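Local atomic coordinates of glycosylation Associate Protein 1 (Streptococcus agalactiae serotype V, PDB entry 6OYC), a protein that probably acts in a complex with Gap2 and Gap3 that supports the glycosylation of a bacterial surface protein and its export through the accessory Sec system. Residues Y20-K25 with T107-L112; L119-Q124 with I134-N139; G163-Q168 with E181-G186. All blocks are in the same frame, centred on the assembly; numbering follows the deposited sequence.

Interaction 1. Residues Y20-K25 with T107-L112; sequences YLWYFK and TPFIVL
W22 and Y23 form the two corners of a type I beta turn, L21 to F24, and both meet F109 at the end of a beta hairpin. The tight part is aromatic. F109 CD1 packs against both side chains, 3.8 Å from W22 CZ2 and 3.9 Å from Y23 CB. Against Y23 the arrangement is edge-to-face, with F109 contributing the edge and the planes turned by 60°, while F109 CB adds a CH-pi contact over the same ring. The W22 and F109 rings are nearer parallel but slid apart, so they scarcely overlap. With CG set between its backbone N and carbonyl carbon (chi1 76°), the W22 indole swings across to the hairpin, where NE1 donates to F109 O at 3.1 Å, in the carbonyl plane and on a lone pair. Tryptophan suits the corner because it offers both a broad apolar surface and one N-H. The looser side is toward P108 and I110: P108, an exposed residue, brings only its carbonyl O near the indole edge, 3.7 Å from W22 CZ2, and I110 CG2 approaches Y23 OH no closer than 4.0 Å. The polar partner of that hydroxyl is Q124, through NE2. T107 stiffens the hairpin end, its OG1 accepting from F109 N at 2.9 Å and from I110 N at 3.0 Å. F24 meets R358 and F109 meets F360, near helix 360-375. The arrangement is an aromatic cluster joining a type I turn to a hairpin end shaped by an ST turn and ST motif.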
ATOM      1  N   TYR A  20       5.269  -8.154   1.896  1.00 38.77           N
ATOM      2  CA  TYR A  20       6.648  -7.685   1.844  1.00 37.46           C
ATOM      3  C   TYR A  20       7.309  -7.950   3.192  1.00 32.99           C
ATOM      4  O   TYR A  20       6.637  -8.101   4.212  1.00 33.71           O
ATOM      5  CB  TYR A  20       6.683  -6.189   1.520  1.00 35.43           C
ATOM      6  CG  TYR A  20       5.643  -5.432   2.324  1.00 40.81           C
ATOM      7  CD1 TYR A  20       5.856  -5.130   3.677  1.00 37.73           C
ATOM      8  CD2 TYR A  20       4.432  -5.039   1.746  1.00 39.54           C
ATOM      9  CE1 TYR A  20       4.893  -4.456   4.424  1.00 39.09           C
ATOM     10  CE2 TYR A  20       3.468  -4.357   2.485  1.00 38.01           C
ATOM     11  CZ  TYR A  20       3.697  -4.072   3.818  1.00 43.19           C
ATOM     12  OH  TYR A  20       2.725  -3.400   4.534  1.00 42.50           O
ATOM     13  N   LEU A  21       8.631  -8.001   3.204  1.00 35.93           N
ATOM     14  CA  LEU A  21       9.328  -8.081   4.485  1.00 30.84           C
ATOM     15  C   LEU A  21       9.050  -6.829   5.315  1.00 33.23           C
ATOM     16  O   LEU A  21       8.993  -5.712   4.787  1.00 33.22           O
ATOM     17  CB  LEU A  21      10.831  -8.241   4.259  1.00 29.55           C
ATOM     18  CG  LEU A  21      11.181  -9.363   3.279  1.00 32.45           C
ATOM     19  CD1 LEU A  21      12.707  -9.439   3.064  1.00 28.70           C
ATOM     20  CD2 LEU A  21      10.623 -10.677   3.790  1.00 27.69           C
ATOM     21  N   TRP A  22       8.894  -7.020   6.631  1.00 28.66           N
ATOM     22  CA  TRP A  22       8.462  -5.919   7.482  1.00 29.53           C
ATOM     23  C   TRP A  22       9.417  -4.737   7.427  1.00 29.77           C
ATOM     24  O   TRP A  22       9.000  -3.590   7.644  1.00 28.69           O
ATOM     25  CB  TRP A  22       8.289  -6.394   8.924  1.00 31.56           C
ATOM     26  CG  TRP A  22       9.562  -6.602   9.738  1.00 31.88           C
ATOM     27  CD1 TRP A  22      10.148  -7.801  10.046  1.00 28.14           C
ATOM     28  CD2 TRP A  22      10.357  -5.591  10.392  1.00 27.65           C
ATOM     29  NE1 TRP A  22      11.259  -7.600  10.828  1.00 25.82           N
ATOM     30  CE2 TRP A  22      11.408  -6.256  11.059  1.00 27.86           C
ATOM     31  CE3 TRP A  22      10.276  -4.194  10.479  1.00 29.22           C
ATOM     32  CZ2 TRP A  22      12.377  -5.573  11.807  1.00 27.89           C
ATOM     33  CZ3 TRP A  22      11.234  -3.513  11.221  1.00 32.13           C
ATOM     34  CH2 TRP A  22      12.276  -4.204  11.872  1.00 27.98           C
ATOM     35  N   TYR A  23      10.687  -4.987   7.137  1.00 31.23           N
ATOM     36  CA  TYR A  23      11.701  -3.946   7.119  1.00 29.87           C
ATOM     37  C   TYR A  23      12.039  -3.488   5.709  1.00 31.84           C
ATOM     38  O   TYR A  23      13.047  -2.802   5.521  1.00 32.23           O
ATOM     39  CB  TYR A  23      12.969  -4.452   7.810  1.00 26.66           C
ATOM     40  CG  TYR A  23      13.474  -5.784   7.259  1.00 27.56           C
ATOM     41  CD1 TYR A  23      14.302  -5.834   6.141  1.00 29.97           C
ATOM     42  CD2 TYR A  23      13.114  -6.988   7.857  1.00 26.70           C
ATOM     43  CE1 TYR A  23      14.772  -7.054   5.633  1.00 28.30           C
ATOM     44  CE2 TYR A  23      13.579  -8.215   7.369  1.00 24.56           C
ATOM     45  CZ  TYR A  23      14.411  -8.243   6.264  1.00 28.58           C
ATOM     46  OH  TYR A  23      14.866  -9.453   5.778  1.00 30.83           O
ATOM     47  N   PHE A  24      11.252  -3.882   4.710  1.00 30.51           N
ATOM     48  CA  PHE A  24      11.637  -3.639   3.323  1.00 33.24           C
ATOM     49  C   PHE A  24      10.397  -3.415   2.457  1.00 35.59           C
ATOM     50  O   PHE A  24      10.284  -3.959   1.353  1.00 38.27           O
ATOM     51  CB  PHE A  24      12.481  -4.798   2.779  1.00 35.10           C
ATOM     52  CG  PHE A  24      13.529  -4.381   1.793  1.00 37.63           C
ATOM     53  CD1 PHE A  24      14.374  -3.314   2.067  1.00 40.99           C
ATOM     54  CD2 PHE A  24      13.658  -5.039   0.585  1.00 39.19           C
ATOM     55  CE1 PHE A  24      15.346  -2.918   1.160  1.00 40.00           C
ATOM     56  CE2 PHE A  24      14.629  -4.646  -0.334  1.00 42.27           C
ATOM     57  CZ  PHE A  24      15.472  -3.579  -0.040  1.00 42.36           C
ATOM     58  N   LYS A  25       9.450  -2.634   2.950  1.00 33.58           N
ATOM     59  CA  LYS A  25       8.205  -2.430   2.211  1.00 41.55           C
ATOM     60  C   LYS A  25       8.446  -1.561   0.974  1.00 38.78           C
ATOM     61  O   LYS A  25       9.086  -0.516   1.078  1.00 36.54           O
ATOM     62  CB  LYS A  25       7.164  -1.787   3.117  1.00 37.05           C
ATOM     63  CG  LYS A  25       5.821  -1.484   2.449  1.00 37.67           C
ATOM     64  CD  LYS A  25       5.024  -0.522   3.336  1.00 35.47           C
ATOM     65  CE  LYS A  25       3.977   0.269   2.562  1.00 38.20           C
ATOM     66  NZ  LYS A  25       4.563   1.050   1.442  1.00 37.48           N
ATOM     67  N   THR A 107      18.635 -11.568  15.288  1.00 27.33           N
ATOM     68  CA  THR A 107      19.255 -10.370  14.726  1.00 26.12           C
ATOM     69  C   THR A 107      18.261  -9.227  14.911  1.00 28.01           C
ATOM     70  O   THR A 107      17.137  -9.457  15.385  1.00 26.95           O
ATOM     71  CB  THR A 107      19.609 -10.567  13.241  1.00 29.10           C
ATOM     72  OG1 THR A 107      18.490 -10.192  12.410  1.00 28.58           O
ATOM     73  CG2 THR A 107      19.998 -12.028  12.961  1.00 27.76           C
ATOM     74  N   PRO A 108      18.622  -7.985  14.575  1.00 29.90           N
ATOM     75  CA  PRO A 108      17.625  -6.907  14.627  1.00 27.85           C
ATOM     76  C   PRO A 108      16.494  -7.056  13.615  1.00 28.74           C
ATOM     77  O   PRO A 108      15.581  -6.228  13.625  1.00 28.89           O
ATOM     78  CB  PRO A 108      18.459  -5.644  14.341  1.00 27.93           C
ATOM     79  CG  PRO A 108      19.835  -5.995  14.751  1.00 30.49           C
ATOM     80  CD  PRO A 108      19.996  -7.460  14.445  1.00 29.61           C
ATOM     81  N   PHE A 109      16.500  -8.073  12.749  1.00 27.00           N
ATOM     82  CA  PHE A 109      15.506  -8.127  11.681  1.00 28.35           C
ATOM     83  C   PHE A 109      14.836  -9.498  11.527  1.00 29.62           C
ATOM     84  O   PHE A 109      13.659  -9.561  11.171  1.00 27.40           O
ATOM     85  CB  PHE A 109      16.151  -7.689  10.360  1.00 25.83           C
ATOM     86  CG  PHE A 109      16.699  -6.275  10.394  1.00 30.38           C
ATOM     87  CD1 PHE A 109      15.839  -5.170  10.290  1.00 29.58           C
ATOM     88  CD2 PHE A 109      18.061  -6.041  10.547  1.00 29.24           C
ATOM     89  CE1 PHE A 109      16.346  -3.853  10.333  1.00 30.17           C
ATOM     90  CE2 PHE A 109      18.572  -4.729  10.580  1.00 32.33           C
ATOM     91  CZ  PHE A 109      17.713  -3.636  10.480  1.00 26.62           C
ATOM     92  N   ILE A 110      15.564 -10.594  11.792  1.00 27.52           N
ATOM     93  CA  ILE A 110      15.070 -11.957  11.620  1.00 27.55           C
ATOM     94  C   ILE A 110      15.674 -12.837  12.711  1.00 28.03           C
ATOM     95  O   ILE A 110      16.535 -12.406  13.481  1.00 28.47           O
ATOM     96  CB  ILE A 110      15.430 -12.537  10.237  1.00 28.46           C
ATOM     97  CG1 ILE A 110      16.944 -12.730  10.145  1.00 26.27           C
ATOM     98  CG2 ILE A 110      14.885 -11.664   9.078  1.00 27.73           C
ATOM     99  CD1 ILE A 110      17.378 -13.462   8.917  1.00 26.78           C
ATOM    100  N   VAL A 111      15.278 -14.111  12.719  1.00 27.33           N
ATOM    101  CA  VAL A 111      15.900 -15.125  13.569  1.00 28.23           C
ATOM    102  C   VAL A 111      16.588 -16.156  12.683  1.00 28.82           C
ATOM    103  O   VAL A 111      16.008 -16.626  11.699  1.00 26.62           O
ATOM    104  CB  VAL A 111      14.879 -15.796  14.510  1.00 26.18           C
ATOM    105  CG1 VAL A 111      15.544 -16.915  15.257  1.00 25.73           C
ATOM    106  CG2 VAL A 111      14.326 -14.785  15.524  1.00 25.75           C
ATOM    107  N   LEU A 112      17.833 -16.481  13.015  1.00 28.90           N
ATOM    108  CA  LEU A 112      18.551 -17.581  12.386  1.00 30.65           C
ATOM    109  C   LEU A 112      18.415 -18.852  13.222  1.00 30.72           C
ATOM    110  O   LEU A 112      18.685 -18.841  14.432  1.00 29.27           O
ATOM    111  CB  LEU A 112      20.025 -17.228  12.205  1.00 30.76           C
ATOM    112  CG  LEU A 112      20.199 -16.001  11.310  1.00 32.64           C
ATOM    113  CD1 LEU A 112      21.648 -15.476  11.367  1.00 30.03           C
ATOM    114  CD2 LEU A 112      19.765 -16.336   9.868  1.00 25.65           C
TER

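Interaction 2. Residues L119-Q124 with I134-N139; sequences LIAKVQ and IDYFAN
I120 and F137 are joined through the backbone, F137 N donating to I120 O at 2.8 Å with the donor tilted 31° from the carbonyl plane. Two residues further along each strand, K122 and D135 satisfy each other in both directions: K122 N reaches D135 O at 2.9 Å, and D135 N reaches K122 O at 3.0 Å, each in the carbonyl plane. D135 O is also approached closely by A121 CA, 3.0 Å away, in a CA-H...O contact. At the ends of the segment, L119 N bonds E140 OE1 and Q124 NE2 bonds Y23 OH. The D135 carboxylate looks to a neighbouring strand, OD1 forming a salt bridge with K145, whereas K122 NZ stays 6.8 Å from D135 OD2. K122 spends its extended methylenes on F137 instead, CG lying 3.8 Å from CE1. Over the centre of the F137 face sits L119 CD2, 3.6 Å from the ring centroid; CG anti to the backbone N (chi1 -175°) lets this branched residue lay a methyl on the flat ring. I120 and Y136 run side by side, CG2 against OH at 3.6 Å. Small A121 leaves room for I134 CG2. The two strands make a beta hairpin. On one flank strand 111-115 binds segment 119-124, where I120 and A121 both face V113 in a classic beta bulge; on the other, strand 141-148 packs on I134, D135 and Y136, while loop residues L96 and W98 touch I134 and A121.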
ATOM      1  N   LEU A 119      23.393 -23.460   8.867  1.00 32.84           N
ATOM      2  CA  LEU A 119      22.118 -22.771   8.712  1.00 35.30           C
ATOM      3  C   LEU A 119      21.005 -23.786   8.459  1.00 35.31           C
ATOM      4  O   LEU A 119      21.085 -24.584   7.520  1.00 33.11           O
ATOM      5  CB  LEU A 119      22.187 -21.767   7.561  1.00 33.53           C
ATOM      6  CG  LEU A 119      20.931 -20.901   7.377  1.00 36.81           C
ATOM      7  CD1 LEU A 119      20.545 -20.151   8.671  1.00 31.00           C
ATOM      8  CD2 LEU A 119      21.113 -19.913   6.235  1.00 35.78           C
ATOM      9  N   ILE A 120      19.977 -23.772   9.302  1.00 30.64           N
ATOM     10  CA  ILE A 120      18.766 -24.543   9.049  1.00 31.63           C
ATOM     11  C   ILE A 120      17.659 -23.677   8.459  1.00 32.82           C
ATOM     12  O   ILE A 120      16.973 -24.097   7.532  1.00 33.20           O
ATOM     13  CB  ILE A 120      18.281 -25.240  10.336  1.00 32.76           C
ATOM     14  CG1 ILE A 120      19.400 -26.077  10.951  1.00 32.03           C
ATOM     15  CG2 ILE A 120      17.072 -26.094  10.031  1.00 31.13           C
ATOM     16  CD1 ILE A 120      20.013 -27.015   9.971  1.00 32.46           C
ATOM     17  N   ALA A 121      17.451 -22.468   8.979  1.00 31.93           N
ATOM     18  CA  ALA A 121      16.293 -21.705   8.545  1.00 30.04           C
ATOM     19  C   ALA A 121      16.475 -20.236   8.879  1.00 31.91           C
ATOM     20  O   ALA A 121      17.248 -19.869   9.768  1.00 29.66           O
ATOM     21  CB  ALA A 121      15.001 -22.226   9.181  1.00 27.60           C
ATOM     22  N   LYS A 122      15.744 -19.402   8.135  1.00 29.38           N
ATOM     23  CA  LYS A 122      15.584 -17.988   8.438  1.00 27.16           C
ATOM     24  C   LYS A 122      14.108 -17.725   8.682  1.00 27.99           C
ATOM     25  O   LYS A 122      13.265 -18.108   7.872  1.00 29.34           O
ATOM     26  CB  LYS A 122      16.105 -17.112   7.316  1.00 24.68           C
ATOM     27  CG  LYS A 122      17.542 -17.327   7.016  1.00 28.96           C
ATOM     28  CD  LYS A 122      18.101 -16.226   6.119  1.00 25.85           C
ATOM     29  CE  LYS A 122      19.514 -16.591   5.635  1.00 34.42           C
ATOM     30  NZ  LYS A 122      20.321 -15.414   5.123  1.00 35.03           N
ATOM     31  N   VAL A 123      13.795 -17.100   9.806  1.00 28.83           N
ATOM     32  CA  VAL A 123      12.421 -16.905  10.239  1.00 28.64           C
ATOM     33  C   VAL A 123      12.060 -15.453   9.997  1.00 27.14           C
ATOM     34  O   VAL A 123      12.798 -14.559  10.416  1.00 27.89           O
ATOM     35  CB  VAL A 123      12.255 -17.291  11.715  1.00 29.10           C
ATOM     36  CG1 VAL A 123      10.837 -17.018  12.177  1.00 24.10           C
ATOM     37  CG2 VAL A 123      12.645 -18.765  11.907  1.00 24.83           C
ATOM     38  N   GLN A 124      10.938 -15.215   9.319  1.00 26.72           N
ATOM     39  CA  GLN A 124      10.533 -13.868   8.935  1.00 27.73           C
ATOM     40  C   GLN A 124       9.207 -13.517   9.582  1.00 30.66           C
ATOM     41  O   GLN A 124       8.309 -14.366   9.694  1.00 25.17           O
ATOM     42  CB  GLN A 124      10.425 -13.723   7.418  1.00 24.88           C
ATOM     43  CG  GLN A 124      11.801 -13.683   6.718  1.00 24.46           C
ATOM     44  CD  GLN A 124      12.384 -12.287   6.674  1.00 28.01           C
ATOM     45  OE1 GLN A 124      11.816 -11.350   7.253  1.00 25.91           O
ATOM     46  NE2 GLN A 124      13.511 -12.127   5.969  1.00 24.37           N
ATOM     47  N   ILE A 134       9.068 -19.189   6.639  1.00 29.19           N
ATOM     48  CA  ILE A 134      10.377 -19.712   7.003  1.00 29.64           C
ATOM     49  C   ILE A 134      11.085 -20.203   5.740  1.00 33.79           C
ATOM     50  O   ILE A 134      10.554 -21.057   5.008  1.00 29.24           O
ATOM     51  CB  ILE A 134      10.272 -20.840   8.034  1.00 30.73           C
ATOM     52  CG1 ILE A 134       9.638 -20.333   9.328  1.00 25.03           C
ATOM     53  CG2 ILE A 134      11.630 -21.458   8.258  1.00 26.85           C
ATOM     54  CD1 ILE A 134       9.133 -21.454  10.198  1.00 26.59           C
ATOM     55  N   ASP A 135      12.290 -19.666   5.493  1.00 30.33           N
ATOM     56  CA  ASP A 135      13.175 -20.202   4.466  1.00 29.96           C
ATOM     57  C   ASP A 135      13.953 -21.353   5.081  1.00 31.25           C
ATOM     58  O   ASP A 135      14.682 -21.159   6.058  1.00 30.32           O
ATOM     59  CB  ASP A 135      14.137 -19.141   3.941  1.00 31.09           C
ATOM     60  CG  ASP A 135      13.436 -18.054   3.132  1.00 35.89           C
ATOM     61  OD1 ASP A 135      12.252 -18.229   2.745  1.00 34.06           O
ATOM     62  OD2 ASP A 135      14.084 -17.009   2.899  1.00 38.30           O
ATOM     63  N   TYR A 136      13.785 -22.546   4.531  1.00 29.82           N
ATOM     64  CA  TYR A 136      14.383 -23.747   5.088  1.00 29.60           C
ATOM     65  C   TYR A 136      15.519 -24.181   4.173  1.00 32.99           C
ATOM     66  O   TYR A 136      15.361 -24.212   2.949  1.00 33.12           O
ATOM     67  CB  TYR A 136      13.332 -24.845   5.246  1.00 31.82           C
ATOM     68  CG  TYR A 136      13.687 -25.863   6.290  1.00 31.83           C
ATOM     69  CD1 TYR A 136      14.510 -26.942   5.985  1.00 32.38           C
ATOM     70  CD2 TYR A 136      13.195 -25.754   7.581  1.00 29.31           C
ATOM     71  CE1 TYR A 136      14.838 -27.873   6.944  1.00 35.81           C
ATOM     72  CE2 TYR A 136      13.506 -26.692   8.547  1.00 30.38           C
ATOM     73  CZ  TYR A 136      14.328 -27.746   8.230  1.00 36.25           C
ATOM     74  OH  TYR A 136      14.634 -28.674   9.201  1.00 36.64           O
ATOM     75  N   PHE A 137      16.666 -24.482   4.767  1.00 34.55           N
ATOM     76  CA  PHE A 137      17.911 -24.623   4.032  1.00 35.91           C
ATOM     77  C   PHE A 137      18.420 -26.042   4.153  1.00 35.71           C
ATOM     78  O   PHE A 137      18.159 -26.722   5.145  1.00 37.23           O
ATOM     79  CB  PHE A 137      19.011 -23.675   4.555  1.00 36.51           C
ATOM     80  CG  PHE A 137      18.813 -22.258   4.157  1.00 35.15           C
ATOM     81  CD1 PHE A 137      17.875 -21.472   4.817  1.00 27.95           C
ATOM     82  CD2 PHE A 137      19.559 -21.707   3.122  1.00 32.91           C
ATOM     83  CE1 PHE A 137      17.680 -20.163   4.449  1.00 29.08           C
ATOM     84  CE2 PHE A 137      19.365 -20.393   2.742  1.00 35.27           C
ATOM     85  CZ  PHE A 137      18.412 -19.619   3.400  1.00 32.33           C
ATOM     86  N   ALA A 138      19.168 -26.460   3.136  1.00 40.91           N
ATOM     87  CA  ALA A 138      20.009 -27.642   3.207  1.00 47.27           C
ATOM     88  C   ALA A 138      21.312 -27.309   2.504  1.00 50.73           C
ATOM     89  O   ALA A 138      21.300 -26.674   1.442  1.00 49.56           O
ATOM     90  CB  ALA A 138      19.342 -28.864   2.577  1.00 42.17           C
ATOM     91  N   ASN A 139      22.430 -27.689   3.133  1.00 49.21           N
ATOM     92  CA  ASN A 139      23.768 -27.419   2.613  1.00 46.20           C
ATOM     93  C   ASN A 139      23.926 -25.965   2.202  1.00 52.00           C
ATOM     94  O   ASN A 139      24.405 -25.662   1.109  1.00 53.43           O
ATOM     95  CB  ASN A 139      24.101 -28.323   1.425  1.00 48.06           C
ATOM     96  CG  ASN A 139      24.038 -29.784   1.764  1.00 55.19           C
ATOM     97  OD1 ASN A 139      23.203 -30.520   1.229  1.00 57.95           O
ATOM     98  ND2 ASN A 139      24.933 -30.229   2.651  1.00 54.86           N
TER

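Interaction 3. Residues G163-Q168 with E181-G186; sequences GGEAYQ and EYLREG
E181 OE1 is gripped by two groups, through a salt bridge with R13 and a hydrogen bond with Y170 OH. R13 also makes a hydrogen bond to Q168 OE1, across the strand pair, while Q168 NE2 goes to Y16 and S156. The backbones of the same two residues pair in both directions: Q168 N donates to E181 O at 2.7 Å, and E181 N donates to Q168 O at 2.8 Å. Further on, L183 N bonds A166 O, though from well above the carbonyl plane, 38° out of it. Beside this antiparallel backbone Y167 and Y182 point the same way, with Y167 CB over the Y182 face, 4.2 Å from the centroid, and the ring planes oblique at 51°. The flat rings suit both places: Y167 makes a cation-pi contact with R180 and Y182 stacks on H189. L183 packs its CB against E165 CB at 3.8 Å and lays CG beside Y167 CA, a branched apolar side chain lying along the strand. The guanidinium of R184 has A166 O over one face, and its charge is paired with D161. The whole is an antiparallel beta hairpin whose first strand, 164-171, has a classic beta bulge against strand 154-161, where A166 and Y167 both face Y159.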
ATOM      1  N   GLY A 163      18.643 -24.376 -10.195  1.00 62.68           N
ATOM      2  CA  GLY A 163      17.708 -23.823 -11.156  1.00 60.97           C
ATOM      3  C   GLY A 163      16.654 -22.938 -10.530  1.00 59.47           C
ATOM      4  O   GLY A 163      15.804 -22.411 -11.260  1.00 59.70           O
ATOM      5  N   GLY A 164      16.681 -22.764  -9.200  1.00 54.72           N
ATOM      6  CA  GLY A 164      15.817 -21.841  -8.484  1.00 44.37           C
ATOM      7  C   GLY A 164      14.470 -22.405  -8.070  1.00 43.26           C
ATOM      8  O   GLY A 164      14.349 -23.568  -7.652  1.00 39.58           O
ATOM      9  N   GLU A 165      13.444 -21.561  -8.177  1.00 43.24           N
ATOM     10  CA  GLU A 165      12.079 -21.995  -7.908  1.00 38.63           C
ATOM     11  C   GLU A 165      11.709 -23.177  -8.796  1.00 38.96           C
ATOM     12  O   GLU A 165      11.987 -23.188  -9.999  1.00 40.59           O
ATOM     13  CB  GLU A 165      11.112 -20.833  -8.123  1.00 34.33           C
ATOM     14  CG  GLU A 165      11.350 -19.695  -7.123  1.00 37.97           C
ATOM     15  CD  GLU A 165      10.345 -18.568  -7.250  1.00 36.50           C
ATOM     16  OE1 GLU A 165       9.855 -18.324  -8.370  1.00 45.31           O
ATOM     17  OE2 GLU A 165      10.046 -17.920  -6.229  1.00 41.22           O
ATOM     18  N   ALA A 166      11.116 -24.196  -8.184  1.00 35.47           N
ATOM     19  CA  ALA A 166      10.660 -25.369  -8.904  1.00 37.39           C
ATOM     20  C   ALA A 166       9.135 -25.423  -8.970  1.00 35.81           C
ATOM     21  O   ALA A 166       8.572 -25.342 -10.060  1.00 31.61           O
ATOM     22  CB  ALA A 166      11.254 -26.622  -8.249  1.00 33.92           C
ATOM     23  N   TYR A 167       8.446 -25.506  -7.827  1.00 32.19           N
ATOM     24  CA  TYR A 167       6.985 -25.533  -7.794  1.00 34.09           C
ATOM     25  C   TYR A 167       6.494 -25.204  -6.384  1.00 32.34           C
ATOM     26  O   TYR A 167       7.245 -25.257  -5.405  1.00 29.72           O
ATOM     27  CB  TYR A 167       6.435 -26.897  -8.233  1.00 33.43           C
ATOM     28  CG  TYR A 167       7.018 -28.053  -7.435  1.00 33.06           C
ATOM     29  CD1 TYR A 167       6.491 -28.419  -6.203  1.00 34.08           C
ATOM     30  CD2 TYR A 167       8.107 -28.758  -7.905  1.00 37.59           C
ATOM     31  CE1 TYR A 167       7.025 -29.453  -5.478  1.00 34.01           C
ATOM     32  CE2 TYR A 167       8.654 -29.800  -7.175  1.00 39.58           C
ATOM     33  CZ  TYR A 167       8.113 -30.140  -5.972  1.00 37.10           C
ATOM     34  OH  TYR A 167       8.662 -31.176  -5.259  1.00 50.52           O
ATOM     35  N   GLN A 168       5.198 -24.924  -6.293  1.00 29.56           N
ATOM     36  CA  GLN A 168       4.556 -24.519  -5.051  1.00 31.17           C
ATOM     37  C   GLN A 168       3.361 -25.424  -4.778  1.00 31.63           C
ATOM     38  O   GLN A 168       2.462 -25.542  -5.621  1.00 30.63           O
ATOM     39  CB  GLN A 168       4.099 -23.053  -5.122  1.00 27.49           C
ATOM     40  CG  GLN A 168       3.740 -22.479  -3.762  1.00 30.28           C
ATOM     41  CD  GLN A 168       4.256 -21.048  -3.578  1.00 31.33           C
ATOM     42  OE1 GLN A 168       4.612 -20.371  -4.549  1.00 30.03           O
ATOM     43  NE2 GLN A 168       4.287 -20.590  -2.328  1.00 27.94           N
ATOM     44  N   GLU A 181       1.599 -25.803  -8.317  1.00 31.32           N
ATOM     45  CA  GLU A 181       1.844 -24.821  -9.369  1.00 31.25           C
ATOM     46  C   GLU A 181       3.333 -24.820  -9.671  1.00 33.26           C
ATOM     47  O   GLU A 181       4.137 -24.506  -8.789  1.00 33.28           O
ATOM     48  CB  GLU A 181       1.400 -23.411  -8.947  1.00 29.69           C
ATOM     49  CG  GLU A 181       1.715 -22.317  -9.982  1.00 28.43           C
ATOM     50  CD  GLU A 181       1.565 -20.879  -9.447  1.00 30.91           C
ATOM     51  OE1 GLU A 181       1.461 -20.648  -8.213  1.00 30.09           O
ATOM     52  OE2 GLU A 181       1.542 -19.963 -10.282  1.00 27.23           O
ATOM     53  N   TYR A 182       3.694 -25.166 -10.905  1.00 33.68           N
ATOM     54  CA  TYR A 182       5.092 -25.195 -11.309  1.00 32.50           C
ATOM     55  C   TYR A 182       5.597 -23.783 -11.600  1.00 33.73           C
ATOM     56  O   TYR A 182       4.829 -22.894 -11.986  1.00 32.26           O
ATOM     57  CB  TYR A 182       5.276 -26.125 -12.522  1.00 34.00           C
ATOM     58  CG  TYR A 182       5.274 -27.594 -12.112  1.00 33.00           C
ATOM     59  CD1 TYR A 182       4.079 -28.265 -11.877  1.00 35.08           C
ATOM     60  CD2 TYR A 182       6.468 -28.286 -11.911  1.00 33.62           C
ATOM     61  CE1 TYR A 182       4.061 -29.607 -11.484  1.00 37.25           C
ATOM     62  CE2 TYR A 182       6.472 -29.620 -11.513  1.00 36.15           C
ATOM     63  CZ  TYR A 182       5.260 -30.273 -11.301  1.00 40.30           C
ATOM     64  OH  TYR A 182       5.252 -31.590 -10.899  1.00 44.19           O
ATOM     65  N   LEU A 183       6.917 -23.586 -11.411  1.00 32.74           N
ATOM     66  CA  LEU A 183       7.539 -22.263 -11.377  1.00 34.79           C
ATOM     67  C   LEU A 183       8.795 -22.180 -12.238  1.00 37.68           C
ATOM     68  O   LEU A 183       9.625 -21.297 -12.021  1.00 39.93           O
ATOM     69  CB  LEU A 183       7.891 -21.869  -9.934  1.00 35.01           C
ATOM     70  CG  LEU A 183       6.747 -21.831  -8.911  1.00 37.29           C
ATOM     71  CD1 LEU A 183       7.286 -21.548  -7.508  1.00 34.10           C
ATOM     72  CD2 LEU A 183       5.660 -20.812  -9.317  1.00 29.69           C
ATOM     73  N   ARG A 184       8.972 -23.079 -13.194  1.00 42.13           N
ATOM     74  CA  ARG A 184      10.175 -23.066 -14.014  1.00 40.42           C
ATOM     75  C   ARG A 184       9.946 -22.295 -15.303  1.00 41.54           C
ATOM     76  O   ARG A 184       8.813 -22.031 -15.700  1.00 42.98           O
ATOM     77  CB  ARG A 184      10.608 -24.488 -14.341  1.00 38.22           C
ATOM     78  CG  ARG A 184      11.110 -25.223 -13.126  1.00 43.30           C
ATOM     79  CD  ARG A 184      10.751 -26.684 -13.199  1.00 47.57           C
ATOM     80  NE  ARG A 184      11.446 -27.478 -12.191  1.00 45.90           N
ATOM     81  CZ  ARG A 184      11.025 -28.672 -11.791  1.00 46.04           C
ATOM     82  NH1 ARG A 184       9.924 -29.192 -12.325  1.00 46.28           N
ATOM     83  NH2 ARG A 184      11.697 -29.340 -10.862  1.00 47.92           N
ATOM     84  N   GLU A 185      11.043 -21.926 -15.955  1.00 46.23           N
ATOM     85  CA  GLU A 185      10.935 -21.348 -17.287  1.00 52.10           C
ATOM     86  C   GLU A 185      10.228 -22.326 -18.220  1.00 49.73           C
ATOM     87  O   GLU A 185      10.587 -23.507 -18.295  1.00 48.81           O
ATOM     88  CB  GLU A 185      12.318 -20.994 -17.824  1.00 55.97           C
ATOM     89  CG  GLU A 185      12.315 -20.587 -19.301  1.00 68.71           C
ATOM     90  CD  GLU A 185      12.212 -19.074 -19.491  1.00 78.10           C
ATOM     91  OE1 GLU A 185      11.481 -18.632 -20.407  1.00 80.33           O
ATOM     92  OE2 GLU A 185      12.865 -18.326 -18.726  1.00 81.85           O
ATOM     93  N   GLY A 186       9.209 -21.837 -18.920  1.00 48.08           N
ATOM     94  CA  GLY A 186       8.449 -22.671 -19.826  1.00 43.38           C
ATOM     95  C   GLY A 186       7.468 -23.623 -19.177  1.00 46.72           C
ATOM     96  O   GLY A 186       6.806 -24.384 -19.902  1.00 43.90           O
TER

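All three contacts reach one antiparallel sheet, in which successive strands lie next to each other as a meander, and they occur in series along the chain. Interactions 1 and 2 touch: their centres are about 14 Å apart, V123 N bonds V111 O at 2.9 Å, and Y23 OH meets Q124 NE2 at 3.0 Å. Interaction 3 is farther along the sheet, its nearest atoms about 9 Å from interaction 2 and about 12 Å from interaction 1. Interaction 1 joins the sheet to the 20-25 turn, which lies after strand 2-5 of one parallel sheet; a second parallel sheet lies later in the chain, and the two are consistent with the GT-B clan of the family.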